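Local coordinates for monosaccharide ABC transporter substrate-binding protein, CUT2 family (Acidothermus cellulolyticus, PDB 4RU1), which binds myo-inositol and probably serves as the carbohydrate-binding component of a bacterial ABC-type sugar transporter, at residues A[145-150]-A[172-177]; A[192-197]-A[216-221]; A[225-230]-A[243-248]. All coordinates share one frame; numbering follows the deposited sequence.

Contact 1: A[145-150]-A[172-177]; sequences HVLCVL and QYTKLY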
loop_
_atom_site.group_PDB
_atom_site.type_symbol
_atom_site.label_atom_id
_atom_site.label_comp_id
_atom_site.label_asym_id
_atom_site.label_seq_id
_atom_site.Cartn_x
_atom_site.Cartn_y
_atom_site.Cartn_z
ATOM N N HIS A 145 22.292 -0.466 10.871
ATOM C CA HIS A 145 22.297 0.393 9.709
ATOM C C HIS A 145 21.248 -0.087 8.704
ATOM O O HIS A 145 21.444 -1.030 7.960
ATOM C CB HIS A 145 23.682 0.504 9.078
ATOM C CG HIS A 145 23.712 1.443 7.914
ATOM N ND1 HIS A 145 24.831 1.702 7.161
ATOM C CD2 HIS A 145 22.738 2.251 7.414
ATOM C CE1 HIS A 145 24.533 2.575 6.214
ATOM N NE2 HIS A 145 23.258 2.902 6.329
ATOM N N VAL A 146 20.099 0.611 8.716
ATOM C CA VAL A 146 19.020 0.233 7.794
ATOM C C VAL A 146 19.018 1.035 6.482
ATOM O O VAL A 146 19.337 2.227 6.477
ATOM C CB VAL A 146 17.650 0.409 8.476
ATOM C CG1 VAL A 146 17.366 1.851 8.825
ATOM C CG2 VAL A 146 16.509 -0.169 7.611
ATOM N N LEU A 147 18.743 0.338 5.367
ATOM C CA LEU A 147 18.472 0.931 4.057
ATOM C C LEU A 147 17.022 0.772 3.767
ATOM O O LEU A 147 16.503 -0.378 3.665
ATOM C CB LEU A 147 19.279 0.158 3.027
ATOM C CG LEU A 147 19.109 0.641 1.620
ATOM C CD1 LEU A 147 19.663 2.034 1.456
ATOM C CD2 LEU A 147 19.802 -0.298 0.627
ATOM N N CYS A 148 16.326 1.894 3.619
ATOM C CA CYS A 148 14.902 1.864 3.243
ATOM C C CYS A 148 14.815 2.121 1.748
ATOM O O CYS A 148 15.375 3.112 1.269
ATOM C CB CYS A 148 14.160 2.963 3.941
ATOM S SG CYS A 148 13.812 2.552 5.648
ATOM N N VAL A 149 14.166 1.224 1.008
ATOM C CA VAL A 149 14.127 1.264 -0.470
ATOM C C VAL A 149 12.758 1.698 -0.878
ATOM O O VAL A 149 11.791 1.088 -0.461
ATOM C CB VAL A 149 14.530 -0.064 -1.096
ATOM C CG1 VAL A 149 14.446 0.019 -2.635
ATOM C CG2 VAL A 149 15.942 -0.435 -0.640
ATOM N N LEU A 150 12.681 2.786 -1.633
ATOM C CA LEU A 150 11.400 3.360 -2.083
ATOM C C LEU A 150 11.295 3.229 -3.583
ATOM O O LEU A 150 12.194 3.696 -4.286
ATOM C CB LEU A 150 11.280 4.866 -1.733
ATOM C CG LEU A 150 11.368 5.153 -0.257
ATOM C CD1 LEU A 150 12.764 5.624 0.112
ATOM C CD2 LEU A 150 10.368 6.266 0.108
ATOM N N GLN A 172 22.063 3.917 12.177
ATOM C CA GLN A 172 22.162 4.696 10.947
ATOM C C GLN A 172 21.044 4.380 9.976
ATOM O O GLN A 172 20.553 3.260 9.890
ATOM C CB GLN A 172 23.491 4.369 10.255
ATOM C CG GLN A 172 23.888 5.406 9.239
ATOM C CD GLN A 172 25.186 5.074 8.532
ATOM O OE1 GLN A 172 25.936 4.148 8.919
ATOM N NE2 GLN A 172 25.455 5.830 7.466
ATOM N N TYR A 173 20.664 5.428 9.258
ATOM C CA TYR A 173 19.526 5.355 8.311
ATOM C C TYR A 173 19.906 5.916 6.981
ATOM O O TYR A 173 20.513 7.002 6.859
ATOM C CB TYR A 173 18.363 6.121 8.962
ATOM C CG TYR A 173 17.122 6.381 8.076
ATOM C CD1 TYR A 173 16.088 5.440 7.933
ATOM C CD2 TYR A 173 17.042 7.565 7.340
ATOM C CE1 TYR A 173 15.016 5.694 7.055
ATOM C CE2 TYR A 173 15.971 7.865 6.507
ATOM C CZ TYR A 173 14.966 6.934 6.362
ATOM O OH TYR A 173 13.965 7.300 5.508
ATOM N N THR A 174 19.587 5.138 5.942
ATOM C CA THR A 174 19.850 5.522 4.581
ATOM C C THR A 174 18.633 5.216 3.714
ATOM O O THR A 174 18.049 4.137 3.853
ATOM C CB THR A 174 21.057 4.707 4.024
ATOM O OG1 THR A 174 22.196 4.933 4.842
ATOM C CG2 THR A 174 21.417 5.188 2.642
ATOM N N LYS A 175 18.229 6.148 2.830
ATOM C CA LYS A 175 17.145 5.962 1.913
ATOM C C LYS A 175 17.751 5.743 0.541
ATOM O O LYS A 175 18.699 6.486 0.140
ATOM C CB LYS A 175 16.233 7.211 1.884
ATOM C CG LYS A 175 14.970 7.135 2.687
ATOM C CD LYS A 175 13.862 7.968 2.042
ATOM C CE LYS A 175 14.081 9.419 2.247
ATOM N NZ LYS A 175 12.830 10.147 1.920
ATOM N N LEU A 176 17.102 4.898 -0.257
ATOM C CA LEU A 176 17.468 4.671 -1.635
ATOM C C LEU A 176 16.204 4.608 -2.500
ATOM O O LEU A 176 15.315 3.755 -2.253
ATOM C CB LEU A 176 18.168 3.377 -1.772
ATOM C CG LEU A 176 18.472 2.881 -3.190
ATOM C CD1 LEU A 176 19.474 3.780 -3.918
ATOM C CD2 LEU A 176 19.007 1.473 -3.207
ATOM N N TYR A 177 16.125 5.456 -3.506
ATOM C CA TYR A 177 15.094 5.449 -4.470
ATOM C C TYR A 177 15.504 4.562 -5.652
ATOM O O TYR A 177 16.603 4.642 -6.166
ATOM C CB TYR A 177 14.763 6.871 -4.994
ATOM C CG TYR A 177 14.068 7.751 -3.935
ATOM C CD1 TYR A 177 12.693 7.643 -3.657
ATOM C CD2 TYR A 177 14.815 8.538 -3.081
ATOM C CE1 TYR A 177 12.106 8.424 -2.697
ATOM C CE2 TYR A 177 14.240 9.305 -2.071
ATOM C CZ TYR A 177 12.888 9.219 -1.851
ATOM O OH TYR A 177 12.250 9.961 -0.855
#

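Contact 2: A[192-197]-A[216-221]; sequences AKLKQD and QAVKDA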
loop_
_atom_site.group_PDB
_atom_site.type_symbol
_atom_site.label_atom_id
_atom_site.label_comp_id
_atom_site.label_asym_id
_atom_site.label_seq_id
_atom_site.Cartn_x
_atom_site.Cartn_y
_atom_site.Cartn_z
ATOM N N ALA A 192 24.498 -2.712 -5.809
ATOM C CA ALA A 192 25.569 -1.705 -5.829
ATOM C C ALA A 192 25.641 -0.951 -4.497
ATOM O O ALA A 192 26.707 -0.806 -3.921
ATOM C CB ALA A 192 25.393 -0.784 -7.036
ATOM N N LYS A 193 24.502 -0.536 -3.967
ATOM C CA LYS A 193 24.464 0.192 -2.730
ATOM C C LYS A 193 24.991 -0.695 -1.609
ATOM O O LYS A 193 25.773 -0.264 -0.780
ATOM C CB LYS A 193 23.041 0.694 -2.441
ATOM C CG LYS A 193 22.933 1.386 -1.105
ATOM C CD LYS A 193 23.348 2.858 -1.173
ATOM C CE LYS A 193 24.297 3.235 -0.036
ATOM N NZ LYS A 193 25.683 2.716 -0.199
ATOM N N LEU A 194 24.589 -1.982 -1.591
ATOM C CA LEU A 194 25.077 -2.896 -0.551
ATOM C C LEU A 194 26.591 -3.116 -0.641
ATOM O O LEU A 194 27.290 -3.193 0.412
ATOM C CB LEU A 194 24.347 -4.264 -0.654
ATOM C CG LEU A 194 22.863 -4.103 -0.313
ATOM C CD1 LEU A 194 22.100 -5.424 -0.475
ATOM C CD2 LEU A 194 22.585 -3.530 1.085
ATOM N N LYS A 195 27.105 -3.282 -1.859
ATOM C CA LYS A 195 28.559 -3.498 -2.044
ATOM C C LYS A 195 29.362 -2.271 -1.611
ATOM O O LYS A 195 30.480 -2.341 -1.095
ATOM C CB LYS A 195 28.842 -3.791 -3.565
ATOM C CG LYS A 195 28.757 -5.231 -3.962
ATOM C CD LYS A 195 29.497 -5.479 -5.279
ATOM C CE LYS A 195 31.000 -5.628 -5.062
ATOM N NZ LYS A 195 31.671 -6.198 -6.260
ATOM N N GLN A 196 28.791 -1.108 -1.881
ATOM C CA GLN A 196 29.474 0.147 -1.611
ATOM C C GLN A 196 29.521 0.416 -0.139
ATOM O O GLN A 196 30.378 1.154 0.294
ATOM C CB GLN A 196 28.789 1.270 -2.402
ATOM C CG GLN A 196 29.065 1.144 -3.889
ATOM C CD GLN A 196 28.129 1.897 -4.887
ATOM O OE1 GLN A 196 27.189 2.597 -4.537
ATOM N NE2 GLN A 196 28.393 1.655 -6.166
ATOM N N ASP A 197 28.527 -0.050 0.597
ATOM C CA ASP A 197 28.522 0.154 2.031
ATOM C C ASP A 197 28.160 -1.147 2.785
ATOM O O ASP A 197 26.960 -1.435 3.124
ATOM C CB ASP A 197 27.525 1.236 2.429
ATOM C CG ASP A 197 27.706 1.683 3.844
ATOM O OD1 ASP A 197 28.465 1.043 4.602
ATOM O OD2 ASP A 197 27.038 2.652 4.226
ATOM N N GLN A 216 17.595 -11.104 -3.982
ATOM C CA GLN A 216 18.523 -11.471 -5.008
ATOM C C GLN A 216 19.753 -10.552 -5.043
ATOM O O GLN A 216 20.934 -11.026 -5.154
ATOM C CB GLN A 216 17.885 -11.455 -6.382
ATOM C CG GLN A 216 16.863 -12.545 -6.633
ATOM C CD GLN A 216 17.391 -13.920 -6.191
ATOM O OE1 GLN A 216 16.859 -14.547 -5.282
ATOM N NE2 GLN A 216 18.452 -14.375 -6.837
ATOM N N ALA A 217 19.513 -9.252 -4.825
ATOM C CA ALA A 217 20.589 -8.226 -4.708
ATOM C C ALA A 217 21.549 -8.472 -3.580
ATOM O O ALA A 217 22.754 -8.332 -3.775
ATOM C CB ALA A 217 19.967 -6.860 -4.549
ATOM N N VAL A 218 21.048 -8.902 -2.447
ATOM C CA VAL A 218 21.927 -9.209 -1.371
ATOM C C VAL A 218 22.881 -10.335 -1.772
ATOM O O VAL A 218 24.080 -10.271 -1.447
ATOM C CB VAL A 218 21.100 -9.571 -0.102
ATOM C CG1 VAL A 218 21.907 -10.448 0.824
ATOM C CG2 VAL A 218 20.527 -8.348 0.559
ATOM N N LYS A 219 22.383 -11.399 -2.423
ATOM C CA LYS A 219 23.271 -12.525 -2.889
ATOM C C LYS A 219 24.272 -12.022 -3.924
ATOM O O LYS A 219 25.471 -12.311 -3.875
ATOM C CB LYS A 219 22.390 -13.635 -3.442
ATOM C CG LYS A 219 22.121 -14.750 -2.451
ATOM C CD LYS A 219 20.878 -15.584 -2.773
ATOM C CE LYS A 219 20.915 -16.190 -4.156
ATOM N NZ LYS A 219 19.512 -16.441 -4.564
ATOM N N ASP A 220 23.774 -11.231 -4.874
ATOM C CA ASP A 220 24.627 -10.719 -5.930
ATOM C C ASP A 220 25.834 -9.915 -5.348
ATOM O O ASP A 220 26.965 -9.971 -5.849
ATOM C CB ASP A 220 23.844 -9.791 -6.780
ATOM C CG ASP A 220 22.939 -10.488 -7.809
ATOM O OD1 ASP A 220 23.020 -11.719 -8.018
ATOM O OD2 ASP A 220 22.111 -9.740 -8.344
ATOM N N ALA A 221 25.540 -9.066 -4.353
ATOM C CA ALA A 221 26.488 -8.198 -3.710
ATOM C C ALA A 221 27.426 -8.938 -2.722
ATOM O O ALA A 221 28.353 -8.312 -2.218
ATOM C CB ALA A 221 25.735 -7.142 -2.940
#

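Contact 3: A[225-230]-A[243-248]; sequences AKIATF and GQLQWA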
loop_
_atom_site.group_PDB
_atom_site.type_symbol
_atom_site.label_atom_id
_atom_site.label_comp_id
_atom_site.label_asym_id
_atom_site.label_seq_id
_atom_site.Cartn_x
_atom_site.Cartn_y
_atom_site.Cartn_z
ATOM N N ALA A 225 23.614 -8.420 4.680
ATOM C CA ALA A 225 22.402 -7.758 5.095
ATOM C C ALA A 225 21.180 -8.708 5.095
ATOM O O ALA A 225 21.051 -9.606 4.228
ATOM C CB ALA A 225 22.132 -6.589 4.138
ATOM N N LYS A 226 20.300 -8.509 6.054
ATOM C CA LYS A 226 19.021 -9.174 6.032
ATOM C C LYS A 226 17.991 -8.282 5.302
ATOM O O LYS A 226 18.273 -7.162 5.023
ATOM C CB LYS A 226 18.540 -9.461 7.452
ATOM C CG LYS A 226 19.554 -10.148 8.353
ATOM C CD LYS A 226 19.898 -11.509 7.886
ATOM C CE LYS A 226 21.158 -11.966 8.643
ATOM N NZ LYS A 226 21.186 -13.442 8.813
ATOM N N ILE A 227 16.820 -8.838 5.021
ATOM C CA ILE A 227 15.744 -8.153 4.258
ATOM C C ILE A 227 14.462 -8.326 5.093
ATOM O O ILE A 227 14.199 -9.400 5.632
ATOM C CB ILE A 227 15.528 -8.767 2.855
ATOM C CG1 ILE A 227 16.839 -8.856 2.034
ATOM C CG2 ILE A 227 14.503 -7.986 2.070
ATOM C CD1 ILE A 227 17.579 -10.139 2.097
ATOM N N ALA A 228 13.657 -7.270 5.119
ATOM C CA ALA A 228 12.294 -7.227 5.685
ATOM C C ALA A 228 11.440 -6.426 4.755
ATOM O O ALA A 228 11.975 -5.625 3.953
ATOM C CB ALA A 228 12.310 -6.640 7.049
ATOM N N THR A 229 10.119 -6.645 4.758
ATOM C CA THR A 229 9.285 -5.957 3.760
ATOM C C THR A 229 7.949 -5.544 4.315
ATOM O O THR A 229 7.415 -6.116 5.312
ATOM C CB THR A 229 9.048 -6.865 2.542
ATOM O OG1 THR A 229 8.576 -6.068 1.440
ATOM C CG2 THR A 229 8.127 -8.021 2.825
ATOM N N PHE A 230 7.372 -4.579 3.621
ATOM C CA PHE A 230 5.948 -4.370 3.685
ATOM C C PHE A 230 5.290 -5.304 2.680
ATOM O O PHE A 230 5.798 -5.429 1.510
ATOM C CB PHE A 230 5.626 -2.899 3.381
ATOM C CG PHE A 230 5.988 -1.948 4.453
ATOM C CD1 PHE A 230 7.301 -1.605 4.742
ATOM C CD2 PHE A 230 5.004 -1.364 5.191
ATOM C CE1 PHE A 230 7.581 -0.737 5.751
ATOM C CE2 PHE A 230 5.276 -0.519 6.219
ATOM C CZ PHE A 230 6.557 -0.156 6.505
ATOM N N GLY A 243 13.874 -18.015 6.269
ATOM C CA GLY A 243 14.803 -16.998 6.741
ATOM C C GLY A 243 15.265 -15.956 5.684
ATOM O O GLY A 243 16.100 -15.118 6.036
ATOM N N GLN A 244 14.737 -15.993 4.470
ATOM C CA GLN A 244 15.069 -15.023 3.442
ATOM C C GLN A 244 14.510 -13.653 3.788
ATOM O O GLN A 244 15.027 -12.664 3.304
ATOM C CB GLN A 244 14.623 -15.470 2.072
ATOM C CG GLN A 244 15.562 -16.538 1.441
ATOM C CD GLN A 244 15.118 -16.946 0.055
ATOM O OE1 GLN A 244 14.024 -17.475 -0.126
ATOM N NE2 GLN A 244 15.961 -16.703 -0.924
ATOM N N LEU A 245 13.408 -13.602 4.534
ATOM C CA LEU A 245 12.811 -12.347 5.006
ATOM C C LEU A 245 12.623 -12.389 6.510
ATOM O O LEU A 245 12.186 -13.477 7.042
ATOM C CB LEU A 245 11.457 -12.116 4.367
ATOM C CG LEU A 245 11.379 -11.722 2.894
ATOM C CD1 LEU A 245 9.940 -11.764 2.373
ATOM C CD2 LEU A 245 12.009 -10.364 2.674
ATOM N N GLN A 246 13.027 -11.380 7.238
ATOM C CA GLN A 246 12.837 -11.327 8.687
ATOM C C GLN A 246 11.374 -11.278 9.089
ATOM O O GLN A 246 10.976 -11.917 10.047
ATOM C CB GLN A 246 13.606 -10.160 9.304
ATOM C CG GLN A 246 15.092 -10.086 8.950
ATOM C CD GLN A 246 15.782 -11.352 9.331
ATOM O OE1 GLN A 246 16.156 -12.232 8.467
ATOM N NE2 GLN A 246 15.919 -11.497 10.612
ATOM N N TRP A 247 10.583 -10.503 8.354
ATOM C CA TRP A 247 9.195 -10.304 8.662
ATOM C C TRP A 247 8.587 -9.545 7.509
ATOM O O TRP A 247 9.319 -9.015 6.673
ATOM C CB TRP A 247 9.000 -9.569 9.991
ATOM C CG TRP A 247 9.946 -8.447 10.244
ATOM C CD1 TRP A 247 11.017 -8.483 11.090
ATOM C CD2 TRP A 247 9.886 -7.085 9.742
ATOM N NE1 TRP A 247 11.627 -7.270 11.147
ATOM C CE2 TRP A 247 10.990 -6.388 10.299
ATOM C CE3 TRP A 247 9.068 -6.416 8.812
ATOM C CZ2 TRP A 247 11.260 -5.021 9.994
ATOM C CZ3 TRP A 247 9.372 -5.041 8.507
ATOM C CH2 TRP A 247 10.441 -4.381 9.119
ATOM N N ALA A 248 7.253 -9.520 7.470
ATOM C CA ALA A 248 6.467 -8.739 6.468
ATOM C C ALA A 248 5.390 -8.061 7.250
ATOM O O ALA A 248 4.793 -8.660 8.144
ATOM C CB ALA A 248 5.874 -9.619 5.408
HETATM O O HOH W 1 16.701 -11.697 5.563
#

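Contact 1: A[145-150]-A[172-177]
His-145 and Thr-174 meet through a nearly straight hydrogen bond, His-145 NE2 to Thr-174 OG1 at 2.7 Å, with the hydroxyl near the plane of the imidazole. The His-145 ring stands anti to the backbone N (chi1 -177°), which swings it across to the neighbouring strand, and the Gln-172 amide stacks on one ring face, the two planes 14° apart. Because Ser-199 holds ND1, both ring nitrogens of this buried histidine are bonded. Replacing this ring with an alanine is likely to leave Thr-174 OG1 and Ser-199 without this partner and the Gln-172 amide without a surface to lie on. Between the backbones the fit is tight: five hydrogen bonds, such as Cys-148 N to Thr-174 O at 2.8 Å, run in parallel register. On the face carrying Cys-148 and Leu-150, Cys-148 SG sits 3.6 Å from Tyr-173 CE1, and Leu-150 CD1 lies over a face of the Tyr-177 ring. The outer strand faces solvent more: Gln-172 is exposed, and Lys-175 reaches out to Tyr-177 OH, both tied to Glu-159. Together with helix 156-168, which packs on Cys-148 and Leu-150, the two strands form a beta-alpha-beta unit at the sheet edge of a periplasmic-binding-protein domain.

Contact 2: A[192-197]-A[216-221]
Leu-194 points from its helix toward 216-221 and meets Val-218 and Ala-221 with different parts of its side chain. CG lies beside the backbone N (chi1 -67°), and the chain then runs on extended, carrying the CD1 branch to the far helix. There Leu-194 CD1 presses on Val-218 CG2 at 3.5 Å, a close methyl-to-methyl approach, and also rests near Val-218 CA. The two side chains lie at a slant to one another, and the touch is made by Leu-194 CD1 and Val-218 CG2. Nearer the backbone, Leu-194 CB faces Ala-221 CB at 3.9 Å. The Ala-221 methyl is directed at the opposite helix and meets Lys-195 as well: Lys-195 CG lies 3.7 Å from Ala-221 CB and 3.6 Å from Ala-221 O. Lys-195 thus contributes the aliphatic base of its chain, while NZ extends well beyond the alanine. With so small a residue at 221, the backbones come close, the CA atoms of Lys-195 and Ala-221 being 5.4 Å apart. Ile-200 and Ser-223 also touch Leu-194, and further back along the pair Ala-217 packs on Ile-190 and Ala-191, while Asp-220 makes a salt bridge to Arg-187. Across 192-197 and 216-221 themselves the chemistry is that of apolar packing, with the Lys-195 chain also lying against a carbonyl oxygen, so the C-terminal turns of helices 183-196 and 208-220 are fitted together here by shape and burial rather than by directional bonds.

Contact 3: A[225-230]-A[243-248]
Strand 226-230 and the segment 243-248 run roughly the same way, their touching parts 33° apart, and are joined by Gln-246 N to Ile-227 O at 2.8 Å and Thr-229 N to Trp-247 O at 3.2 Å, with a parallel bridge pairing Thr-229 and Ala-248. Among the side chains, Ala-228 meets Trp-247. The methyl CB of Ala-228 sits over the centre of the six-membered ring, 3.3 Å from its centroid and 4° off the normal, a CH-pi contact. Trp-247 CG stands between its own backbone N and carbonyl carbon (chi1 41°), a rotamer that folds the indole back over the strand. Glu-141 takes the NE1 hydrogen, Arg-137 makes a cation-pi contact and Phe-286 meets the indole edge-to-face, so the indole is held by several neighbours besides Ala-228. On another side of the strand, Ile-227 CG2 and Leu-245 CD2 are pressed together at 3.5 Å, and Thr-229 CG2 lies 3.8 Å from Ala-248 CB. Thr-229 OG1 is turned to other partners, Phe-230 O and the Thr-205 hydroxyl. Toward the exposed end, Gln-246 bends at its second torsion and lays its amide end against the aliphatic part of Lys-226. A water there accepts from Ile-227 N at 2.9 Å and lies 3.0 Å from Gln-246 OE1, bridging strand and loop. Gly-243 closes helix 236-241 with a Schellman motif, after which the chain comes alongside strand 226-230 and enters strand 248-250: a beta-alpha-beta connection within the sheet of this periplasmic-binding-protein domain.

Contacts 1 and 3 belong to the same mixed sheet, whose order begins 172-177, 145-150, 202-205, 226-230, 248-250; strand 202-205 separates them, and their nearest atoms are about 7 Å apart. Contact 2 joins helices that pack on this sheet and touches both neighbours. Toward contact 1, Leu-147 CD2 lies 4.0 Å from Lys-193 CG; toward contact 3, Val-218 CG2 lies 3.8 Å from Ile-227 CD1. The bound myo-inositol lies toward the C-terminal ends of the strands: the side chain of Leu-150 is about 9 Å from it and that of Thr-229 about 8 Å. Gln-151 and Asp-231, which directly follow strands 145-150 and 226-230, line the pocket.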